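Local coordinates for periplasmic oligopeptide-binding protein (Burkholderia pseudomallei, PDB 3ZS6) that probably binds oligopeptides in the periplasm and delivers them to an ABC transporter for import, at residues T170-I175 with Y181-W186; D160-A163 with A168-R171; P156-A161 with N174-G179. One frame throughout, in Å; residues are numbered along the deposited sequence.

All three contacts fold the connection between helix 159-165 and strand 181-187 back on its surroundings. Contacts 2 and 3 are buried and both use helix 159-165: contact 2 sets a valine methyl on a tryptophan face, while contact 3 runs from the loop before the helix into its first turn and mixes alkyl groups with asparagine amides. Contact 1 lies at the surface and presses the middle of the connection against an outermost strand of a four-stranded sheet. None of the three has a hydrogen bond between its segments. Thr170 and Arg171 belong to contacts 1 and 2, and Asn174 ND2 to Ala168 O, 2.8 Å, probably a hydrogen bond, ties 174-179 to 168-171.

Contact 1. Residues T170-I175 with Y181-W186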
loop_
_atom_site.group_PDB
_atom_site.type_symbol
_atom_site.label_atom_id
_atom_site.label_comp_id
_atom_site.label_asym_id
_atom_site.label_seq_id
_atom_site.Cartn_x
_atom_site.Cartn_y
_atom_site.Cartn_z
ATOM N N THR A 170 -1.514 -10.390 -19.648
ATOM C CA THR A 170 -1.998 -9.050 -19.293
ATOM C C THR A 170 -1.872 -8.020 -20.416
ATOM O O THR A 170 -2.275 -6.869 -20.248
ATOM C CB THR A 170 -1.307 -8.482 -18.028
ATOM O OG1 THR A 170 0.113 -8.454 -18.219
ATOM C CG2 THR A 170 -1.644 -9.328 -16.790
ATOM N N ARG A 171 -1.309 -8.417 -21.554
ATOM C CA ARG A 171 -1.288 -7.522 -22.710
ATOM C C ARG A 171 -2.720 -7.246 -23.168
ATOM O O ARG A 171 -3.574 -8.127 -23.118
ATOM C CB ARG A 171 -0.454 -8.100 -23.852
ATOM C CG ARG A 171 1.030 -8.240 -23.539
ATOM C CD ARG A 171 1.794 -8.785 -24.741
ATOM N NE ARG A 171 3.031 -9.459 -24.349
ATOM C CZ ARG A 171 4.229 -8.881 -24.313
ATOM N NH1 ARG A 171 4.369 -7.604 -24.649
ATOM N NH2 ARG A 171 5.293 -9.585 -23.943
ATOM N N PRO A 172 -2.987 -6.009 -23.605
ATOM C CA PRO A 172 -4.333 -5.582 -24.006
ATOM C C PRO A 172 -5.029 -6.577 -24.942
ATOM O O PRO A 172 -6.243 -6.770 -24.850
ATOM C CB PRO A 172 -4.070 -4.259 -24.725
ATOM C CG PRO A 172 -2.853 -3.708 -24.029
ATOM C CD PRO A 172 -2.008 -4.905 -23.668
ATOM N N LYS A 173 -4.264 -7.219 -25.813
ATOM C CA LYS A 173 -4.849 -8.097 -26.818
ATOM C C LYS A 173 -5.161 -9.498 -26.284
ATOM O O LYS A 173 -5.877 -10.268 -26.924
ATOM C CB LYS A 173 -3.939 -8.173 -28.047
ATOM C CG LYS A 173 -3.719 -6.818 -28.711
ATOM C CD LYS A 173 -2.950 -6.951 -30.014
ATOM C CE LYS A 173 -2.821 -5.609 -30.727
ATOM N NZ LYS A 173 -2.205 -5.760 -32.081
ATOM N N ASN A 174 -4.635 -9.817 -25.107
ATOM C CA ASN A 174 -4.795 -11.149 -24.530
ATOM C C ASN A 174 -5.637 -11.153 -23.259
ATOM O O ASN A 174 -6.306 -12.140 -22.948
ATOM C CB ASN A 174 -3.421 -11.752 -24.218
ATOM C CG ASN A 174 -2.535 -11.852 -25.444
ATOM O OD1 ASN A 174 -3.022 -11.978 -26.569
ATOM N ND2 ASN A 174 -1.224 -11.799 -25.232
ATOM N N ILE A 175 -5.595 -10.044 -22.527
ATOM C CA ILE A 175 -6.105 -10.005 -21.162
ATOM C C ILE A 175 -7.589 -10.334 -21.040
ATOM O O ILE A 175 -8.410 -9.931 -21.869
ATOM C CB ILE A 175 -5.826 -8.637 -20.484
ATOM C CG1 ILE A 175 -6.070 -8.720 -18.975
ATOM C CG2 ILE A 175 -6.683 -7.546 -21.109
ATOM C CD1 ILE A 175 -5.783 -7.407 -18.233
ATOM N N TYR A 181 -14.202 -2.193 -16.080
ATOM C CA TYR A 181 -13.483 -1.705 -17.260
ATOM C C TYR A 181 -12.624 -2.790 -17.907
ATOM O O TYR A 181 -12.183 -3.724 -17.242
ATOM C CB TYR A 181 -12.618 -0.474 -16.905
ATOM C CG TYR A 181 -13.459 0.666 -16.393
ATOM C CD1 TYR A 181 -14.017 1.592 -17.272
ATOM C CD2 TYR A 181 -13.745 0.788 -15.031
ATOM C CE1 TYR A 181 -14.821 2.622 -16.808
ATOM C CE2 TYR A 181 -14.539 1.817 -14.558
ATOM C CZ TYR A 181 -15.078 2.727 -15.453
ATOM O OH TYR A 181 -15.873 3.746 -14.984
ATOM N N THR A 182 -12.415 -2.671 -19.215
ATOM C CA THR A 182 -11.511 -3.558 -19.924
ATOM C C THR A 182 -10.364 -2.735 -20.495
ATOM O O THR A 182 -10.559 -1.592 -20.922
ATOM C CB THR A 182 -12.203 -4.299 -21.092
ATOM O OG1 THR A 182 -12.600 -3.354 -22.092
ATOM C CG2 THR A 182 -13.425 -5.066 -20.602
ATOM N N LEU A 183 -9.180 -3.335 -20.521
ATOM C CA LEU A 183 -7.971 -2.646 -20.939
ATOM C C LEU A 183 -7.935 -2.458 -22.448
ATOM O O LEU A 183 -8.025 -3.429 -23.199
ATOM C CB LEU A 183 -6.747 -3.446 -20.487
ATOM C CG LEU A 183 -5.375 -2.819 -20.735
ATOM C CD1 LEU A 183 -5.226 -1.560 -19.897
ATOM C CD2 LEU A 183 -4.275 -3.825 -20.414
ATOM N N VAL A 184 -7.779 -1.213 -22.894
ATOM C CA VAL A 184 -7.696 -0.922 -24.328
ATOM C C VAL A 184 -6.264 -0.661 -24.794
ATOM O O VAL A 184 -5.863 -1.095 -25.879
ATOM C CB VAL A 184 -8.560 0.301 -24.714
ATOM C CG1 VAL A 184 -8.510 0.528 -26.217
ATOM C CG2 VAL A 184 -9.991 0.116 -24.246
ATOM N N ASP A 185 -5.491 0.056 -23.984
ATOM C CA ASP A 185 -4.125 0.404 -24.373
ATOM C C ASP A 185 -3.217 0.452 -23.148
ATOM O O ASP A 185 -3.623 0.907 -22.072
ATOM C CB ASP A 185 -4.107 1.751 -25.110
ATOM C CG ASP A 185 -2.767 2.043 -25.781
ATOM O OD1 ASP A 185 -2.091 1.088 -26.229
ATOM O OD2 ASP A 185 -2.395 3.236 -25.863
ATOM N N TRP A 186 -1.994 -0.037 -23.317
ATOM C CA TRP A 186 -0.993 0.019 -22.267
ATOM C C TRP A 186 0.355 0.348 -22.891
ATOM O O TRP A 186 1.016 -0.530 -23.447
ATOM C CB TRP A 186 -0.915 -1.318 -21.524
ATOM C CG TRP A 186 0.057 -1.327 -20.369
ATOM C CD1 TRP A 186 0.828 -0.282 -19.931
ATOM C CD2 TRP A 186 0.366 -2.439 -19.510
ATOM N NE1 TRP A 186 1.590 -0.674 -18.851
ATOM C CE2 TRP A 186 1.320 -1.990 -18.569
ATOM C CE3 TRP A 186 -0.079 -3.766 -19.441
ATOM C CZ2 TRP A 186 1.841 -2.824 -17.575
ATOM C CZ3 TRP A 186 0.433 -4.591 -18.444
ATOM C CH2 TRP A 186 1.385 -4.112 -17.524
#
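The backbones of 170-175, an irregular loop, and 181-186, a strand, come closest at Pro172 and Leu183, whose CA atoms are 5.6 Å apart, and no hydrogen bond joins them. The pyrrolidine ring of Pro172 does most of the touching. Its CG meets Leu183 CD2 at 3.9 Å and also reaches CB of Trp186 at 4.0 Å, while its CB rests against the carbonyl oxygen of Val184. Leu183 holds CG anti to the backbone N (chi1 -175°), which carries the end of the side chain to the loop, where CD2 touches both the proline ring and Thr170 O, the latter 3.6 Å away. Farther back on the same leucine, CB receives the CG2 branch of Ile175 at 4.1 Å, the two side chains crossing at about a right angle. Strand 181-187 is an outermost strand of a mixed four-stranded sheet, paired antiparallel with 191-196. Val184 and Asp185 both face Val193 there, a classic beta bulge, and directly after it Trp186 turns its side chain to the loop. The indole meets Thr170 with its edge: Thr170 O lies in the ring plane, 3.9 Å from CE3, and Thr170 OG1 sits near that plane beside CZ3. Trp186 NE1 is hydrogen-bonded to Glu14, which helps fix the rotation of the ring. On the loop side, Arg171 O accepts from both Asn174 N and Ile175 N, each at 2.8 Å, closing the turn that presents Pro172 and Ile175 to the strand.

Contact 2. Residues D160-A163 with A168-R171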
loop_
_atom_site.group_PDB
_atom_site.type_symbol
_atom_site.label_atom_id
_atom_site.label_comp_id
_atom_site.label_asym_id
_atom_site.label_seq_id
_atom_site.Cartn_x
_atom_site.Cartn_y
_atom_site.Cartn_z
ATOM N N ASP A 160 -7.754 -20.185 -18.013
ATOM C CA ASP A 160 -7.544 -20.435 -19.432
ATOM C C ASP A 160 -6.659 -19.363 -20.059
ATOM O O ASP A 160 -5.760 -19.667 -20.850
ATOM C CB ASP A 160 -8.879 -20.511 -20.175
ATOM C CG ASP A 160 -9.647 -21.791 -19.874
ATOM O OD1 ASP A 160 -9.033 -22.754 -19.362
ATOM O OD2 ASP A 160 -10.863 -21.831 -20.160
ATOM N N ALA A 161 -6.917 -18.107 -19.706
ATOM C CA ALA A 161 -6.165 -16.997 -20.277
ATOM C C ALA A 161 -4.691 -17.076 -19.890
ATOM O O ALA A 161 -3.806 -16.871 -20.726
ATOM C CB ALA A 161 -6.765 -15.671 -19.846
ATOM N N VAL A 162 -4.431 -17.379 -18.623
ATOM C CA VAL A 162 -3.063 -17.513 -18.142
ATOM C C VAL A 162 -2.389 -18.706 -18.801
ATOM O O VAL A 162 -1.212 -18.657 -19.157
ATOM C CB VAL A 162 -3.025 -17.674 -16.613
ATOM C CG1 VAL A 162 -1.601 -17.936 -16.134
ATOM C CG2 VAL A 162 -3.590 -16.428 -15.952
ATOM N N ALA A 163 -3.151 -19.778 -18.975
ATOM C CA ALA A 163 -2.624 -20.997 -19.567
ATOM C C ALA A 163 -2.250 -20.755 -21.021
ATOM O O ALA A 163 -1.184 -21.175 -21.477
ATOM C CB ALA A 163 -3.644 -22.135 -19.453
ATOM N N ALA A 168 2.404 -13.049 -21.206
ATOM C CA ALA A 168 1.796 -12.028 -22.054
ATOM C C ALA A 168 0.289 -11.926 -21.845
ATOM O O ALA A 168 -0.414 -11.275 -22.630
ATOM C CB ALA A 168 2.102 -12.308 -23.525
ATOM N N TRP A 169 -0.219 -12.561 -20.793
ATOM C CA TRP A 169 -1.669 -12.619 -20.627
ATOM C C TRP A 169 -2.291 -11.264 -20.284
ATOM O O TRP A 169 -3.443 -11.001 -20.636
ATOM C CB TRP A 169 -2.097 -13.743 -19.669
ATOM C CG TRP A 169 -2.005 -13.450 -18.190
ATOM C CD1 TRP A 169 -0.983 -13.790 -17.339
ATOM C CD2 TRP A 169 -3.001 -12.815 -17.383
ATOM N NE1 TRP A 169 -1.282 -13.388 -16.058
ATOM C CE2 TRP A 169 -2.512 -12.782 -16.060
ATOM C CE3 TRP A 169 -4.257 -12.262 -17.653
ATOM C CZ2 TRP A 169 -3.236 -12.212 -15.007
ATOM C CZ3 TRP A 169 -4.978 -11.701 -16.604
ATOM C CH2 TRP A 169 -4.465 -11.684 -15.300
ATOM N N THR A 170 -1.514 -10.390 -19.648
ATOM C CA THR A 170 -1.998 -9.050 -19.293
ATOM C C THR A 170 -1.872 -8.020 -20.416
ATOM O O THR A 170 -2.275 -6.869 -20.248
ATOM C CB THR A 170 -1.307 -8.482 -18.028
ATOM O OG1 THR A 170 0.113 -8.454 -18.219
ATOM C CG2 THR A 170 -1.644 -9.328 -16.790
ATOM N N ARG A 171 -1.309 -8.417 -21.554
ATOM C CA ARG A 171 -1.288 -7.522 -22.710
ATOM C C ARG A 171 -2.720 -7.246 -23.168
ATOM O O ARG A 171 -3.574 -8.127 -23.118
ATOM C CB ARG A 171 -0.454 -8.100 -23.852
ATOM C CG ARG A 171 1.030 -8.240 -23.539
ATOM C CD ARG A 171 1.794 -8.785 -24.741
ATOM N NE ARG A 171 3.031 -9.459 -24.349
ATOM C CZ ARG A 171 4.229 -8.881 -24.313
ATOM N NH1 ARG A 171 4.369 -7.604 -24.649
ATOM N NH2 ARG A 171 5.293 -9.585 -23.943
#
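The indole of Trp169 is sandwiched between two methyl groups, with Val162 CG2 on one face and Thr170 CG2 on the other. The valine methyl stands 3.7 Å from the centroid of the five-membered ring and 6° off its normal, a CH-pi contact made squarely over the pyrrole part, although relative to the whole indole it is offset toward the rim. The threonine methyl, from the next residue in the chain, lies over the centre of the indole, 3.6 Å above its plane. At the ring edge, NE1 donates a hydrogen bond to Asp19, so the polar atom of this buried side chain is satisfied. Trp169 places CG between its backbone N and carbonyl carbon (chi1 81°); with chi2 near a right angle (-97°), this presents the indole face to the helix. Val162 keeps CG2 beside its own backbone N and anti to the carbonyl carbon, and this branch makes the contact. Nearer the backbones, Trp169 CB packs on Ala161 O at 3.7 Å, and the CA atoms of Val162 and Trp169 are 5.7 Å apart. Ala168 to Arg171 form a type I beta turn, closed by the hydrogen bond from Arg171 N to Ala168 O, 3.2 Å; it is the packing of Trp169 that joins this turn to helix 159-165. With no hydrogen bond between the segments, dispersion and CH-pi attraction hold the pair, while the bond to Asp19 restrains the ring's rotation.

Contact 3. Residues P156-A161 with N174-G179; sequences PVNKDA and NIVSNG
Asn158, the N-cap of helix 159-165, packs its side chain on Val176 of the following loop while it caps the helix. The apolar pairing across the contact is that of Val176 CG2 with CB of Ala161, 3.8 Å apart, where the CA atoms of these residues are separated by 6.5 Å. Packing of alkyl groups on amides is the second kind, and it occurs twice. The other valine methyl, CG1, anti to the valine backbone N (chi1 175°), meets Asn158, the two side chains crossing at a slant; it lies 3.9 Å from Asn158 CB and 3.8 Å from Asn158 ND2. Trp74 touches both Val176 and Asn158, adding an aromatic side chain to this buried junction between helix start and loop. Pro156 and Asn178 cross at about a right angle, and CG of the proline ring approaches Asn178 ND2 at 3.6 Å, with Asn178 OD1 only slightly farther, so it is the amide end that the ring packs on. That amide is also tied elsewhere, since Asn178 OD1 accepts a hydrogen bond from Glu37 N, helping hold the group in position beside the proline. Hydrogen bonding within 156-161 is the capping bond itself, and no such bond crosses to 174-179. Ala161 N donates to Asn158 OD1 at 2.9 Å with an N-H...O angle of 151°, and the donor lies in the carbonyl plane, at a C=O...N angle of 147°.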
loop_
_atom_site.group_PDB
_atom_site.type_symbol
_atom_site.label_atom_id
_atom_site.label_comp_id
_atom_site.label_asym_id
_atom_site.label_seq_id
_atom_site.Cartn_x
_atom_site.Cartn_y
_atom_site.Cartn_z
ATOM N N PRO A 156 -10.094 -12.456 -8.770
ATOM C CA PRO A 156 -9.987 -13.735 -9.478
ATOM C C PRO A 156 -9.159 -13.586 -10.740
ATOM O O PRO A 156 -8.989 -12.475 -11.247
ATOM C CB PRO A 156 -11.443 -14.071 -9.824
ATOM C CG PRO A 156 -12.121 -12.735 -9.930
ATOM C CD PRO A 156 -11.417 -11.822 -8.942
ATOM N N VAL A 157 -8.626 -14.707 -11.211
ATOM C CA VAL A 157 -7.860 -14.762 -12.447
ATOM C C VAL A 157 -8.390 -15.877 -13.344
ATOM O O VAL A 157 -8.793 -16.928 -12.852
ATOM C CB VAL A 157 -6.375 -15.018 -12.159
ATOM C CG1 VAL A 157 -5.608 -15.184 -13.453
ATOM C CG2 VAL A 157 -5.806 -13.874 -11.327
ATOM N N ASN A 158 -8.378 -15.644 -14.651
ATOM C CA ASN A 158 -8.917 -16.591 -15.620
ATOM C C ASN A 158 -7.882 -17.634 -16.028
ATOM O O ASN A 158 -6.975 -17.355 -16.813
ATOM C CB ASN A 158 -9.447 -15.831 -16.845
ATOM C CG ASN A 158 -10.141 -16.741 -17.853
ATOM O OD1 ASN A 158 -9.489 -17.480 -18.590
ATOM N ND2 ASN A 158 -11.466 -16.667 -17.906
ATOM N N LYS A 159 -8.028 -18.838 -15.484
ATOM C CA LYS A 159 -7.061 -19.915 -15.691
ATOM C C LYS A 159 -6.728 -20.145 -17.170
ATOM O O LYS A 159 -5.563 -20.288 -17.541
ATOM C CB LYS A 159 -7.587 -21.208 -15.054
ATOM C CG LYS A 159 -6.820 -22.468 -15.421
ATOM C CD LYS A 159 -7.631 -23.714 -15.070
ATOM C CE LYS A 159 -6.995 -24.972 -15.639
ATOM N NZ LYS A 159 -7.912 -26.151 -15.562
ATOM N N ASP A 160 -7.754 -20.185 -18.013
ATOM C CA ASP A 160 -7.544 -20.435 -19.432
ATOM C C ASP A 160 -6.659 -19.363 -20.059
ATOM O O ASP A 160 -5.760 -19.667 -20.850
ATOM C CB ASP A 160 -8.879 -20.511 -20.175
ATOM C CG ASP A 160 -9.647 -21.791 -19.874
ATOM O OD1 ASP A 160 -9.033 -22.754 -19.362
ATOM O OD2 ASP A 160 -10.863 -21.831 -20.160
ATOM N N ALA A 161 -6.917 -18.107 -19.706
ATOM C CA ALA A 161 -6.165 -16.997 -20.277
ATOM C C ALA A 161 -4.691 -17.076 -19.890
ATOM O O ALA A 161 -3.806 -16.871 -20.726
ATOM C CB ALA A 161 -6.765 -15.671 -19.846
ATOM N N ASN A 174 -4.635 -9.817 -25.107
ATOM C CA ASN A 174 -4.795 -11.149 -24.530
ATOM C C ASN A 174 -5.637 -11.153 -23.259
ATOM O O ASN A 174 -6.306 -12.140 -22.948
ATOM C CB ASN A 174 -3.421 -11.752 -24.218
ATOM C CG ASN A 174 -2.535 -11.852 -25.444
ATOM O OD1 ASN A 174 -3.022 -11.978 -26.569
ATOM N ND2 ASN A 174 -1.224 -11.799 -25.232
ATOM N N ILE A 175 -5.595 -10.044 -22.527
ATOM C CA ILE A 175 -6.105 -10.005 -21.162
ATOM C C ILE A 175 -7.589 -10.334 -21.040
ATOM O O ILE A 175 -8.410 -9.931 -21.869
ATOM C CB ILE A 175 -5.826 -8.637 -20.484
ATOM C CG1 ILE A 175 -6.070 -8.720 -18.975
ATOM C CG2 ILE A 175 -6.683 -7.546 -21.109
ATOM C CD1 ILE A 175 -5.783 -7.407 -18.233
ATOM N N VAL A 176 -7.917 -11.081 -19.994
ATOM C CA VAL A 176 -9.298 -11.377 -19.643
ATOM C C VAL A 176 -9.466 -10.965 -18.193
ATOM O O VAL A 176 -8.701 -11.395 -17.333
ATOM C CB VAL A 176 -9.602 -12.871 -19.788
ATOM C CG1 VAL A 176 -11.015 -13.180 -19.303
ATOM C CG2 VAL A 176 -9.412 -13.316 -21.242
ATOM N N SER A 177 -10.443 -10.107 -17.927
ATOM C CA SER A 177 -10.632 -9.564 -16.586
ATOM C C SER A 177 -12.119 -9.354 -16.325
ATOM O O SER A 177 -12.924 -9.412 -17.250
ATOM C CB SER A 177 -9.854 -8.252 -16.414
ATOM O OG SER A 177 -10.425 -7.205 -17.180
ATOM N N ASN A 178 -12.493 -9.119 -15.073
ATOM C CA ASN A 178 -13.912 -9.147 -14.721
ATOM C C ASN A 178 -14.457 -7.877 -14.073
ATOM O O ASN A 178 -15.598 -7.868 -13.591
ATOM C CB ASN A 178 -14.196 -10.333 -13.802
ATOM C CG ASN A 178 -13.671 -10.109 -12.406
ATOM O OD1 ASN A 178 -12.557 -9.615 -12.224
ATOM N ND2 ASN A 178 -14.483 -10.446 -11.405
ATOM N N GLY A 179 -13.654 -6.816 -14.051
ATOM C CA GLY A 179 -14.072 -5.568 -13.428
ATOM C C GLY A 179 -14.968 -4.723 -14.316
ATOM O O GLY A 179 -15.381 -5.170 -15.384
#